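Local coordinates for lipoprotein (Mycoplasma mycoides subsp. capri, PDB 7ADK) that is a lipoprotein that probably acts as a peptidase with a chymotrypsin-like fold of the PA clan, of unknown substrate, at residues 509-514 with 534-539; 281-286 with 465-470; 256-261 with 669-674. One frame throughout, in Å; residues are numbered along the deposited sequence.

Contact 1 (509-514 with 534-539)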
loop_
_atom_site.group_PDB
_atom_site.type_symbol
_atom_site.label_atom_id
_atom_site.label_comp_id
_atom_site.label_asym_id
_atom_site.label_seq_id
_atom_site.Cartn_x
_atom_site.Cartn_y
_atom_site.Cartn_z
ATOM N N ALA B 509 -29.742 3.778 -20.178
ATOM C CA ALA B 509 -29.790 5.252 -20.295
ATOM C C ALA B 509 -29.333 5.810 -21.662
ATOM O O ALA B 509 -28.735 6.884 -21.747
ATOM C CB ALA B 509 -29.093 5.917 -19.107
ATOM N N THR B 510 -29.632 5.104 -22.750
ATOM C CA THR B 510 -29.361 5.537 -24.124
ATOM C C THR B 510 -30.561 6.269 -24.703
ATOM O O THR B 510 -31.697 5.811 -24.621
ATOM C CB THR B 510 -29.007 4.360 -25.034
ATOM O OG1 THR B 510 -29.919 3.296 -24.878
ATOM C CG2 THR B 510 -27.606 3.846 -24.776
ATOM N N ASP B 511 -30.311 7.418 -25.318
ATOM C CA ASP B 511 -31.264 8.158 -26.147
ATOM C C ASP B 511 -32.601 8.493 -25.460
ATOM O O ASP B 511 -33.663 8.595 -26.067
ATOM C CB ASP B 511 -31.384 7.482 -27.509
ATOM C CG ASP B 511 -31.574 8.456 -28.663
ATOM O OD1 ASP B 511 -31.263 9.651 -28.541
ATOM O OD2 ASP B 511 -32.045 8.023 -29.723
ATOM N N PHE B 512 -32.524 8.734 -24.154
ATOM C CA PHE B 512 -33.648 8.930 -23.236
ATOM C C PHE B 512 -34.420 10.251 -23.384
ATOM O O PHE B 512 -35.438 10.430 -22.717
ATOM C CB PHE B 512 -33.135 8.739 -21.807
ATOM C CG PHE B 512 -32.149 9.791 -21.360
ATOM C CD1 PHE B 512 -32.591 10.995 -20.802
ATOM C CD2 PHE B 512 -30.774 9.553 -21.505
ATOM C CE1 PHE B 512 -31.660 11.941 -20.360
ATOM C CE2 PHE B 512 -29.845 10.507 -21.075
ATOM C CZ PHE B 512 -30.286 11.699 -20.487
ATOM N N ILE B 513 -33.980 11.166 -24.250
ATOM C CA ILE B 513 -34.662 12.428 -24.599
ATOM C C ILE B 513 -35.471 12.330 -25.909
ATOM O O ILE B 513 -36.280 13.209 -26.199
ATOM C CB ILE B 513 -33.603 13.560 -24.654
ATOM C CG1 ILE B 513 -32.919 13.796 -23.300
ATOM C CG2 ILE B 513 -34.137 14.909 -25.144
ATOM C CD1 ILE B 513 -33.831 14.130 -22.122
ATOM N N ASN B 514 -35.269 11.285 -26.723
ATOM C CA ASN B 514 -35.649 11.233 -28.145
ATOM C C ASN B 514 -37.154 11.026 -28.464
ATOM O O ASN B 514 -37.529 10.234 -29.331
ATOM C CB ASN B 514 -34.694 10.273 -28.878
ATOM C CG ASN B 514 -34.539 10.537 -30.371
ATOM O OD1 ASN B 514 -35.134 11.439 -30.940
ATOM N ND2 ASN B 514 -33.713 9.787 -31.056
ATOM N N ALA B 534 -25.493 8.757 -34.962
ATOM C CA ALA B 534 -25.054 8.869 -33.571
ATOM C C ALA B 534 -26.115 9.519 -32.670
ATOM O O ALA B 534 -26.705 10.535 -33.039
ATOM C CB ALA B 534 -23.739 9.636 -33.515
ATOM N N GLY B 535 -26.341 8.951 -31.490
ATOM C CA GLY B 535 -27.298 9.425 -30.500
ATOM C C GLY B 535 -26.666 10.168 -29.332
ATOM O O GLY B 535 -25.556 10.683 -29.411
ATOM N N ILE B 536 -27.393 10.221 -28.222
ATOM C CA ILE B 536 -26.941 10.788 -26.950
ATOM C C ILE B 536 -27.141 9.775 -25.835
ATOM O O ILE B 536 -28.097 9.009 -25.872
ATOM C CB ILE B 536 -27.672 12.110 -26.610
ATOM C CG1 ILE B 536 -29.209 11.988 -26.539
ATOM C CG2 ILE B 536 -27.281 13.211 -27.599
ATOM C CD1 ILE B 536 -29.745 11.838 -25.123
ATOM N N PHE B 537 -26.291 9.778 -24.820
ATOM C CA PHE B 537 -26.458 8.941 -23.634
ATOM C C PHE B 537 -25.883 9.616 -22.383
ATOM O O PHE B 537 -25.121 10.576 -22.463
ATOM C CB PHE B 537 -25.863 7.540 -23.885
ATOM C CG PHE B 537 -24.399 7.381 -23.552
ATOM C CD1 PHE B 537 -23.990 6.463 -22.579
ATOM C CD2 PHE B 537 -23.432 8.174 -24.182
ATOM C CE1 PHE B 537 -22.638 6.363 -22.228
ATOM C CE2 PHE B 537 -22.083 8.082 -23.826
ATOM C CZ PHE B 537 -21.687 7.178 -22.840
ATOM N N ALA B 538 -26.227 9.108 -21.210
ATOM C CA ALA B 538 -25.503 9.382 -19.969
ATOM C C ALA B 538 -24.902 8.084 -19.447
ATOM O O ALA B 538 -25.592 7.067 -19.492
ATOM C CB ALA B 538 -26.464 9.976 -18.962
ATOM N N ASP B 539 -23.664 8.077 -18.969
ATOM C CA ASP B 539 -22.998 6.830 -18.588
ATOM C C ASP B 539 -23.544 6.254 -17.261
ATOM O O ASP B 539 -22.951 6.383 -16.197
ATOM C CB ASP B 539 -21.478 7.031 -18.631
ATOM C CG ASP B 539 -20.687 5.717 -18.686
ATOM O OD1 ASP B 539 -21.252 4.685 -19.090
ATOM O OD2 ASP B 539 -19.503 5.691 -18.294
#
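T510 and F537 face each other as a non-hydrogen-bonded antiparallel pair, a single beta bridge with CA to CA 4.5 Å. Backbone bonds flank it: D511 N gives a 2.8 Å bond to I536 O, and A538 N reaches A509 O in a weak, longer one of 3.4 Å.

The second polar group is local. D511 to N514 form a type I beta turn, and N514 ND2 donates to D511 OD2 over 2.8 Å, on the syn side of the carboxylate but tilted from its plane. A short acid and an amide suit this turn because they can join its two ends.

Apolar packing covers the other side of the bridge. I536 CD1 packs obliquely against the F512 ring, 4.3 Å from F512 CE2, and lies 4.2 Å from I513 CG1. F512 turns CE2 toward A538 CB, 4.0 Å away, with A538 N at the ring edge; alanine is small enough to admit it.

Just beyond strand 535-537, D539 bonds H450 ND1 and N448, consistent with the Asp-His pair of a PA-clan catalytic triad. The strand itself also pairs in parallel with strand 737-747, and the F537 ring stacks on Y727.

Contact 2 (281-286 with 465-470)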
loop_
_atom_site.group_PDB
_atom_site.type_symbol
_atom_site.label_atom_id
_atom_site.label_comp_id
_atom_site.label_asym_id
_atom_site.label_seq_id
_atom_site.Cartn_x
_atom_site.Cartn_y
_atom_site.Cartn_z
ATOM N N VAL B 281 -22.594 3.572 3.617
ATOM C CA VAL B 281 -22.500 3.731 2.135
ATOM C C VAL B 281 -21.554 2.780 1.401
ATOM O O VAL B 281 -21.967 2.117 0.458
ATOM C CB VAL B 281 -22.251 5.208 1.760
ATOM C CG1 VAL B 281 -21.756 5.439 0.334
ATOM C CG2 VAL B 281 -23.550 5.985 1.972
ATOM N N GLY B 282 -20.272 2.745 1.738
ATOM C CA GLY B 282 -19.259 1.948 1.035
ATOM C C GLY B 282 -19.115 0.522 1.519
ATOM O O GLY B 282 -18.334 -0.274 1.018
ATOM N N LEU B 283 -19.884 0.226 2.540
ATOM C CA LEU B 283 -20.045 -1.030 3.231
ATOM C C LEU B 283 -21.539 -1.279 3.246
ATOM O O LEU B 283 -22.319 -0.339 3.336
ATOM C CB LEU B 283 -19.419 -0.875 4.626
ATOM C CG LEU B 283 -19.769 -1.914 5.699
ATOM C CD1 LEU B 283 -18.845 -1.693 6.894
ATOM C CD2 LEU B 283 -21.212 -1.791 6.190
ATOM N N ALA B 284 -21.945 -2.525 3.140
ATOM C CA ALA B 284 -23.339 -2.899 2.935
ATOM C C ALA B 284 -24.020 -2.466 1.628
ATOM O O ALA B 284 -24.792 -3.255 1.115
ATOM C CB ALA B 284 -24.183 -2.614 4.163
ATOM N N ARG B 285 -23.781 -1.276 1.082
ATOM C CA ARG B 285 -24.612 -0.727 0.004
ATOM C C ARG B 285 -23.875 -0.609 -1.315
ATOM O O ARG B 285 -24.314 -1.185 -2.306
ATOM C CB ARG B 285 -25.253 0.607 0.416
ATOM C CG ARG B 285 -26.018 0.571 1.736
ATOM C CD ARG B 285 -27.262 -0.296 1.758
ATOM N NE ARG B 285 -27.855 -0.251 3.106
ATOM C CZ ARG B 285 -27.702 -1.151 4.059
ATOM N NH1 ARG B 285 -27.559 -2.418 3.824
ATOM N NH2 ARG B 285 -27.669 -0.794 5.302
ATOM N N THR B 286 -22.750 0.090 -1.362
ATOM C CA THR B 286 -21.884 0.138 -2.555
ATOM C C THR B 286 -21.024 -1.100 -2.605
ATOM O O THR B 286 -19.801 -1.048 -2.687
ATOM C CB THR B 286 -21.047 1.400 -2.682
ATOM O OG1 THR B 286 -21.908 2.474 -2.430
ATOM C CG2 THR B 286 -20.505 1.536 -4.105
ATOM N N THR B 465 -16.873 -8.613 -4.882
ATOM C CA THR B 465 -16.116 -8.437 -3.625
ATOM C C THR B 465 -16.511 -7.182 -2.877
ATOM O O THR B 465 -16.506 -6.084 -3.421
ATOM C CB THR B 465 -14.595 -8.641 -3.741
ATOM O OG1 THR B 465 -13.985 -8.550 -2.469
ATOM C CG2 THR B 465 -13.802 -7.690 -4.607
ATOM N N ARG B 466 -16.874 -7.360 -1.611
ATOM C CA ARG B 466 -17.546 -6.347 -0.800
ATOM C C ARG B 466 -17.098 -6.357 0.649
ATOM O O ARG B 466 -16.803 -7.415 1.194
ATOM C CB ARG B 466 -19.063 -6.551 -0.926
ATOM C CG ARG B 466 -19.593 -7.927 -0.509
ATOM C CD ARG B 466 -20.438 -7.776 0.738
ATOM N NE ARG B 466 -20.633 -9.040 1.428
ATOM C CZ ARG B 466 -19.832 -9.547 2.333
ATOM N NH1 ARG B 466 -20.254 -10.493 3.098
ATOM N NH2 ARG B 466 -18.616 -9.136 2.503
ATOM N N LEU B 467 -17.060 -5.180 1.259
ATOM C CA LEU B 467 -16.740 -4.948 2.670
ATOM C C LEU B 467 -17.873 -5.484 3.549
ATOM O O LEU B 467 -19.032 -5.155 3.286
ATOM C CB LEU B 467 -16.528 -3.429 2.801
ATOM C CG LEU B 467 -15.952 -2.899 4.115
ATOM C CD1 LEU B 467 -14.657 -3.596 4.509
ATOM C CD2 LEU B 467 -15.615 -1.418 3.959
ATOM N N ASN B 468 -17.587 -6.350 4.522
ATOM C CA ASN B 468 -18.647 -6.941 5.332
ATOM C C ASN B 468 -19.222 -5.957 6.356
ATOM O O ASN B 468 -18.521 -5.105 6.897
ATOM C CB ASN B 468 -18.319 -8.338 5.901
ATOM C CG ASN B 468 -16.960 -8.612 6.500
ATOM O OD1 ASN B 468 -16.494 -7.942 7.403
ATOM N ND2 ASN B 468 -16.307 -9.663 6.084
ATOM N N SER B 469 -20.523 -6.079 6.613
ATOM C CA SER B 469 -21.299 -5.198 7.484
ATOM C C SER B 469 -20.793 -5.102 8.927
ATOM O O SER B 469 -21.046 -4.126 9.623
ATOM C CB SER B 469 -22.749 -5.658 7.459
ATOM O OG SER B 469 -22.938 -6.866 8.155
ATOM N N GLU B 470 -20.062 -6.109 9.372
ATOM C CA GLU B 470 -19.498 -6.282 10.703
ATOM C C GLU B 470 -18.422 -5.242 11.074
ATOM O O GLU B 470 -18.202 -4.990 12.257
ATOM C CB GLU B 470 -18.933 -7.710 10.771
ATOM C CG GLU B 470 -19.983 -8.826 10.634
ATOM C CD GLU B 470 -20.273 -9.293 9.194
ATOM O OE1 GLU B 470 -19.845 -10.407 8.829
ATOM O OE2 GLU B 470 -20.952 -8.578 8.426
#
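V281 O is gripped twice by T286, through its backbone N at 2.8 Å and its OG1 at 2.9 Å, and so closes the small loop that lays L283 against L467. This loop leads into strand 289-293 of the antiparallel sheet, probably part of a chymotrypsin-like barrel, and it packs where the neighbouring strand 461-467 ends. Threonine suits the closing position because its hydroxyl adds a second donor; OG1 comes from above the carbonyl plane of V281, not along a lone pair.

Within the loop the chain reverses at A284, whose phi of 64° and psi of -39° make a classic gamma turn, with a weak bond from R285 N to L283 O. Further round, R285 NE bonds K591 O.

Across the contact no hydrogen bond forms; leucines do the work. L283 holds CG anti to its backbone N (chi1 164°), which carries the branched end out along the other chain as it leaves the strand. Its CB meets L467 CD2 at 3.9 Å, the two side chains crossing at about a right angle. Farther out, L283 CD1 lies 3.4 Å from N468 O, and L283 CD2 is 3.6 Å from S469 CA; both methyls of L283 therefore rest on backbone atoms of N468 and S469.

The chain beneath L283 is held by N584, which bonds both L467 O and S469 N. E470 splits its carboxylate: OE1 forms a salt bridge with K581, and OE2 accepts S469 OG on its anti side at 2.6 Å.

Contact 3 (256-261 with 669-674)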
loop_
_atom_site.group_PDB
_atom_site.type_symbol
_atom_site.label_atom_id
_atom_site.label_comp_id
_atom_site.label_asym_id
_atom_site.label_seq_id
_atom_site.Cartn_x
_atom_site.Cartn_y
_atom_site.Cartn_z
ATOM N N ILE B 256 -8.130 23.367 -2.613
ATOM C CA ILE B 256 -7.168 22.582 -1.847
ATOM C C ILE B 256 -6.797 23.322 -0.552
ATOM O O ILE B 256 -7.268 22.946 0.515
ATOM C CB ILE B 256 -5.972 22.150 -2.739
ATOM C CG1 ILE B 256 -6.467 21.474 -4.039
ATOM C CG2 ILE B 256 -5.066 21.195 -1.953
ATOM C CD1 ILE B 256 -5.400 20.986 -5.015
ATOM N N TYR B 257 -5.971 24.373 -0.618
ATOM C CA TYR B 257 -5.445 25.127 0.535
ATOM C C TYR B 257 -4.689 24.292 1.595
ATOM O O TYR B 257 -4.286 24.805 2.640
ATOM C CB TYR B 257 -6.541 25.965 1.199
ATOM C CG TYR B 257 -7.422 26.808 0.299
ATOM C CD1 TYR B 257 -6.908 27.966 -0.309
ATOM C CD2 TYR B 257 -8.790 26.504 0.190
ATOM C CE1 TYR B 257 -7.767 28.823 -1.010
ATOM C CE2 TYR B 257 -9.650 27.359 -0.522
ATOM C CZ TYR B 257 -9.135 28.521 -1.123
ATOM O OH TYR B 257 -9.954 29.329 -1.837
ATOM N N GLU B 258 -4.469 22.997 1.348
ATOM C CA GLU B 258 -3.862 22.055 2.295
ATOM C C GLU B 258 -2.425 22.411 2.682
ATOM O O GLU B 258 -1.967 22.015 3.756
ATOM C CB GLU B 258 -3.923 20.630 1.709
ATOM C CG GLU B 258 -5.347 20.072 1.570
ATOM C CD GLU B 258 -6.162 20.129 2.871
ATOM O OE1 GLU B 258 -5.566 20.023 3.967
ATOM O OE2 GLU B 258 -7.398 20.281 2.817
ATOM N N GLY B 259 -1.738 23.192 1.844
ATOM C CA GLY B 259 -0.483 23.868 2.179
ATOM C C GLY B 259 0.764 22.979 2.175
ATOM O O GLY B 259 1.770 23.352 2.775
ATOM N N ALA B 260 0.714 21.814 1.528
ATOM C CA ALA B 260 1.869 20.940 1.368
ATOM C C ALA B 260 1.789 20.074 0.098
ATOM O O ALA B 260 2.468 20.365 -0.882
ATOM C CB ALA B 260 2.069 20.114 2.646
ATOM N N GLU B 261 0.990 19.004 0.089
ATOM C CA GLU B 261 1.086 17.922 -0.906
ATOM C C GLU B 261 -0.078 17.917 -1.911
ATOM O O GLU B 261 -0.838 16.964 -2.002
ATOM C CB GLU B 261 1.342 16.565 -0.219
ATOM C CG GLU B 261 2.654 16.563 0.586
ATOM C CD GLU B 261 3.142 15.140 0.895
ATOM O OE1 GLU B 261 4.180 14.709 0.349
ATOM O OE2 GLU B 261 2.478 14.403 1.660
ATOM N N GLU B 669 -9.591 14.133 2.831
ATOM C CA GLU B 669 -8.227 14.592 3.067
ATOM C C GLU B 669 -7.219 13.431 3.083
ATOM O O GLU B 669 -7.358 12.481 3.849
ATOM C CB GLU B 669 -8.120 15.302 4.429
ATOM C CG GLU B 669 -9.130 16.398 4.732
ATOM C CD GLU B 669 -8.917 17.066 6.105
ATOM O OE1 GLU B 669 -7.881 16.885 6.766
ATOM O OE2 GLU B 669 -9.809 17.813 6.536
ATOM N N TYR B 670 -6.122 13.547 2.336
ATOM C CA TYR B 670 -5.018 12.587 2.370
ATOM C C TYR B 670 -4.372 12.454 3.767
ATOM O O TYR B 670 -3.635 11.505 4.037
ATOM C CB TYR B 670 -3.991 12.989 1.301
ATOM C CG TYR B 670 -3.242 14.286 1.536
ATOM C CD1 TYR B 670 -2.178 14.309 2.453
ATOM C CD2 TYR B 670 -3.576 15.448 0.821
ATOM C CE1 TYR B 670 -1.469 15.497 2.678
ATOM C CE2 TYR B 670 -2.859 16.638 1.033
ATOM C CZ TYR B 670 -1.809 16.666 1.970
ATOM O OH TYR B 670 -1.116 17.810 2.204
ATOM N N LYS B 671 -4.647 13.396 4.671
ATOM C CA LYS B 671 -4.135 13.473 6.044
ATOM C C LYS B 671 -4.716 12.430 6.990
ATOM O O LYS B 671 -4.129 12.197 8.037
ATOM C CB LYS B 671 -4.384 14.891 6.581
ATOM C CG LYS B 671 -3.536 15.920 5.820
ATOM C CD LYS B 671 -3.832 17.359 6.236
ATOM C CE LYS B 671 -2.944 18.314 5.432
ATOM N NZ LYS B 671 -3.365 19.721 5.575
ATOM N N PHE B 672 -5.816 11.768 6.645
ATOM C CA PHE B 672 -6.478 10.786 7.509
ATOM C C PHE B 672 -5.825 9.393 7.541
ATOM O O PHE B 672 -6.195 8.593 8.393
ATOM C CB PHE B 672 -7.944 10.653 7.068
ATOM C CG PHE B 672 -8.884 11.831 7.280
ATOM C CD1 PHE B 672 -8.565 12.904 8.131
ATOM C CD2 PHE B 672 -10.135 11.813 6.637
ATOM C CE1 PHE B 672 -9.472 13.959 8.303
ATOM C CE2 PHE B 672 -11.038 12.876 6.798
ATOM C CZ PHE B 672 -10.700 13.954 7.623
ATOM N N TYR B 673 -4.870 9.070 6.659
ATOM C CA TYR B 673 -4.611 7.689 6.218
ATOM C C TYR B 673 -4.424 6.609 7.299
ATOM O O TYR B 673 -5.160 5.626 7.312
ATOM C CB TYR B 673 -3.443 7.667 5.223
ATOM C CG TYR B 673 -3.192 6.287 4.631
ATOM C CD1 TYR B 673 -4.244 5.621 3.983
ATOM C CD2 TYR B 673 -1.948 5.642 4.764
ATOM C CE1 TYR B 673 -4.074 4.318 3.506
ATOM C CE2 TYR B 673 -1.779 4.327 4.285
ATOM C CZ TYR B 673 -2.846 3.662 3.652
ATOM O OH TYR B 673 -2.696 2.416 3.132
ATOM N N ASN B 674 -3.465 6.772 8.205
ATOM C CA ASN B 674 -3.209 5.846 9.319
ATOM C C ASN B 674 -3.504 6.504 10.682
ATOM O O ASN B 674 -2.944 6.124 11.710
ATOM C CB ASN B 674 -1.774 5.283 9.177
ATOM C CG ASN B 674 -1.706 3.950 8.459
ATOM O OD1 ASN B 674 -2.532 3.073 8.625
ATOM N ND2 ASN B 674 -0.668 3.712 7.697
#
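A surface junction between two loops, bordering another protein chain, joins K671 to E258 and Y670 to E261. The second loop turns at 669-672, where F672 N bonds E669 O, and this turn presents the tyrosine and the lysine to 256-261.

The charged part centres on K671, whose long, extended chain brings its ammonium group across to the other loop. NZ forms a salt bridge with E258 OE1 at 2.7 Å, nearly along the C-O axis, and also donates to E258 O at 3.2 Å, in the carbonyl plane and on a lone pair. One glutamate supplies both acceptors because its chain bends at chi2 (-53°), bringing the carboxylate round to the ammonium group that its own carbonyl also holds. E669 OE1 is 4.8 Å from E258 OE1, a like-charge approach that the lysine probably eases. Both E258 O and E669 OE1 also bond polar side chains of the other protein chain.

After E258 the backbone passes through G259, whose positive phi suits glycine, and returns over Y670. E261 CB packs near the hydroxyl end of the tyrosine ring, 3.8 Å from Y670 CZ. The carboxylate of E261 instead makes a salt bridge with K264. At the end of the ring, Y670 OH accepts E261 N over 3.2 Å, with an N-H...O angle of 154°.

From the N terminus, the chain passes 256-261 and then 281-286, both in the run between helix 220-226 and strand 289-293. Contact 2 closes first, when 465-470 returns at the end of strand 461-467 after 178 intervening residues. Contact 1 follows in series as a short closure, 19 residues separating its segments. Contact 3 closes last, at 669-674, and its loop of 407 residues encloses both others without crossing them. Contacts 1 and 3 lie on opposite sides of the chain's centre, about 39 Å between centres. Contacts 2 and 3 tie the run before the first sheet strand to later parts, whereas contact 1 joins the loop after strand 503-507 to strand 535-537 of the mixed sheet.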